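Local coordinates for protein Keto/oxoacid ferredoxin oxidoreductase, gamma subunit (Geobacter sulfurreducens, PDB 3ON3) that probably serves as the gamma subunit of a 2-oxoacid:ferredoxin oxidoreductase, an enzyme that oxidises oxoacids and passes the electrons to ferredoxin, at residues E7-G12 with A51-V56. Numbering follows the deposited sequence.
Sequences EIRFSG and ASKSEV
Two neighbouring inner strands of the mixed sheet of this alpha/beta fold, 7-12 and 52-56, run antiparallel, and their three hydrogen-bonded pairs, Ile8 with Val56, Phe10 with Ser54 and Gly12 with Ser52, each close with two backbone bonds. The bond from Ile8 N to Val56 O is 2.8 Å. On its other edge, strand 7-12 bonds to strand 71-76, where the sheet turns parallel.

One face carries a salt-bridge network. Glu55 CG lies 3.6 Å from Arg9 CG, and the two chains run side by side until the carboxylate stacks on the guanidinium, their planes 23° apart. Glu55 OE2 sits over one face of the guanidinium, 3.6 Å from Arg9 NE and far off the plane: a pairing of charges, not a hydrogen bond. The same oxygen takes a bond of 2.7 Å from Lys53 NZ, which the bend at the end of the lysine (chi4 60°) brings above the carboxylate plane. Replacing Glu55 with an alanine would probably leave Lys53 NZ without this mate and take the negative charge from over the Arg9 guanidinium. Glu7 OE2 comes within 2.9 Å of Glu55 OE1, a like-charge approach that Arg9, weakly bonded to Glu7 and salt-bridged to Asp88, probably offsets.

On the opposite face Ile8, Phe10 and Val56 pack against helix 18-32, while Ser54 OG bonds to Leu18 O. Val56 CG1, set between its backbone N and carbonyl carbon (chi1 54°), reaches the edge of the Phe10 ring at CE2, 3.5 Å away, and touches Ile8 CB at 3.6 Å.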
loop_
_atom_site.group_PDB
_atom_site.type_symbol
_atom_site.label_atom_id
_atom_site.label_comp_id
_atom_site.label_asym_id
_atom_site.label_seq_id
_atom_site.Cartn_x
_atom_site.Cartn_y
_atom_site.Cartn_z
ATOM N N GLU B 7 -11.055 9.682 8.807
ATOM C CA GLU B 7 -10.849 8.364 8.212
ATOM C C GLU B 7 -11.630 8.113 6.923
ATOM O O GLU B 7 -12.845 8.285 6.854
ATOM C CB GLU B 7 -11.187 7.268 9.222
ATOM C CG GLU B 7 -11.056 5.857 8.631
ATOM C CD GLU B 7 -11.259 4.741 9.652
ATOM O OE1 GLU B 7 -11.583 5.030 10.823
ATOM O OE2 GLU B 7 -11.088 3.566 9.272
ATOM N N ILE B 8 -10.920 7.664 5.903
ATOM C CA ILE B 8 -11.553 7.338 4.640
ATOM C C ILE B 8 -11.332 5.850 4.367
ATOM O O ILE B 8 -10.268 5.309 4.676
ATOM C CB ILE B 8 -10.923 8.145 3.484
ATOM C CG1 ILE B 8 -11.096 9.649 3.716
ATOM C CG2 ILE B 8 -11.498 7.704 2.132
ATOM C CD1 ILE B 8 -10.127 10.524 2.903
ATOM N N ARG B 9 -12.325 5.188 3.787
ATOM C CA ARG B 9 -12.111 3.828 3.337
ATOM C C ARG B 9 -12.459 3.708 1.873
ATOM O O ARG B 9 -13.435 4.291 1.397
ATOM C CB ARG B 9 -12.914 2.829 4.175
ATOM C CG ARG B 9 -12.612 2.941 5.639
ATOM C CD ARG B 9 -13.290 1.854 6.448
ATOM N NE ARG B 9 -13.317 2.237 7.853
ATOM C CZ ARG B 9 -13.806 1.488 8.831
ATOM N NH1 ARG B 9 -14.304 0.289 8.561
ATOM N NH2 ARG B 9 -13.793 1.943 10.080
ATOM N N PHE B 10 -11.625 2.966 1.163
ATOM C CA PHE B 10 -11.831 2.729 -0.247
ATOM C C PHE B 10 -12.163 1.258 -0.349
ATOM O O PHE B 10 -11.317 0.407 -0.065
ATOM C CB PHE B 10 -10.555 3.030 -1.039
ATOM C CG PHE B 10 -10.026 4.432 -0.850
ATOM C CD1 PHE B 10 -10.355 5.438 -1.749
ATOM C CD2 PHE B 10 -9.197 4.740 0.223
ATOM C CE1 PHE B 10 -9.867 6.735 -1.584
ATOM C CE2 PHE B 10 -8.695 6.020 0.393
ATOM C CZ PHE B 10 -9.029 7.026 -0.512
ATOM N N SER B 11 -13.398 0.952 -0.723
ATOM C CA SER B 11 -13.801 -0.444 -0.803
ATOM C C SER B 11 -14.350 -0.810 -2.170
ATOM O O SER B 11 -14.788 0.048 -2.941
ATOM C CB SER B 11 -14.780 -0.825 0.322
ATOM O OG SER B 11 -16.013 -0.127 0.240
ATOM N N GLY B 12 -14.306 -2.095 -2.467
ATOM C CA GLY B 12 -14.799 -2.602 -3.725
ATOM C C GLY B 12 -14.311 -4.020 -3.823
ATOM O O GLY B 12 -14.461 -4.786 -2.878
ATOM N N ALA B 51 -15.958 -8.641 -0.885
ATOM C CA ALA B 51 -15.725 -7.197 -0.859
ATOM C C ALA B 51 -14.538 -6.873 0.038
ATOM O O ALA B 51 -14.374 -7.452 1.110
ATOM C CB ALA B 51 -16.960 -6.475 -0.366
ATOM N N SER B 52 -13.709 -5.937 -0.396
ATOM C CA SER B 52 -12.476 -5.654 0.323
ATOM C C SER B 52 -12.296 -4.157 0.506
ATOM O O SER B 52 -12.957 -3.369 -0.164
ATOM C CB SER B 52 -11.300 -6.264 -0.433
ATOM O OG SER B 52 -11.681 -7.535 -0.932
ATOM N N LYS B 53 -11.419 -3.768 1.424
ATOM C CA LYS B 53 -11.203 -2.351 1.695
ATOM C C LYS B 53 -9.765 -2.060 2.078
ATOM O O LYS B 53 -9.041 -2.936 2.579
ATOM C CB LYS B 53 -12.102 -1.867 2.829
ATOM C CG LYS B 53 -11.762 -2.501 4.178
ATOM C CD LYS B 53 -12.389 -1.741 5.325
ATOM C CE LYS B 53 -11.953 -2.325 6.656
ATOM N NZ LYS B 53 -10.479 -2.247 6.801
ATOM N N SER B 54 -9.369 -0.813 1.840
ATOM C CA SER B 54 -8.143 -0.264 2.395
ATOM C C SER B 54 -8.529 1.015 3.142
ATOM O O SER B 54 -9.552 1.639 2.836
ATOM C CB SER B 54 -7.120 0.009 1.293
ATOM O OG SER B 54 -7.332 1.284 0.703
ATOM N N GLU B 55 -7.749 1.386 4.145
ATOM C CA GLU B 55 -8.116 2.518 4.988
ATOM C C GLU B 55 -7.055 3.601 4.992
ATOM O O GLU B 55 -5.865 3.322 4.809
ATOM C CB GLU B 55 -8.356 2.073 6.427
ATOM C CG GLU B 55 -9.565 1.192 6.625
ATOM C CD GLU B 55 -9.777 0.859 8.085
ATOM O OE1 GLU B 55 -9.095 1.477 8.934
ATOM O OE2 GLU B 55 -10.621 -0.012 8.386
ATOM N N VAL B 56 -7.489 4.839 5.198
ATOM C CA VAL B 56 -6.549 5.921 5.434
ATOM C C VAL B 56 -7.069 6.836 6.536
ATOM O O VAL B 56 -8.250 7.185 6.581
ATOM C CB VAL B 56 -6.175 6.710 4.131
ATOM C CG1 VAL B 56 -7.418 7.199 3.415
ATOM C CG2 VAL B 56 -5.236 7.885 4.452
#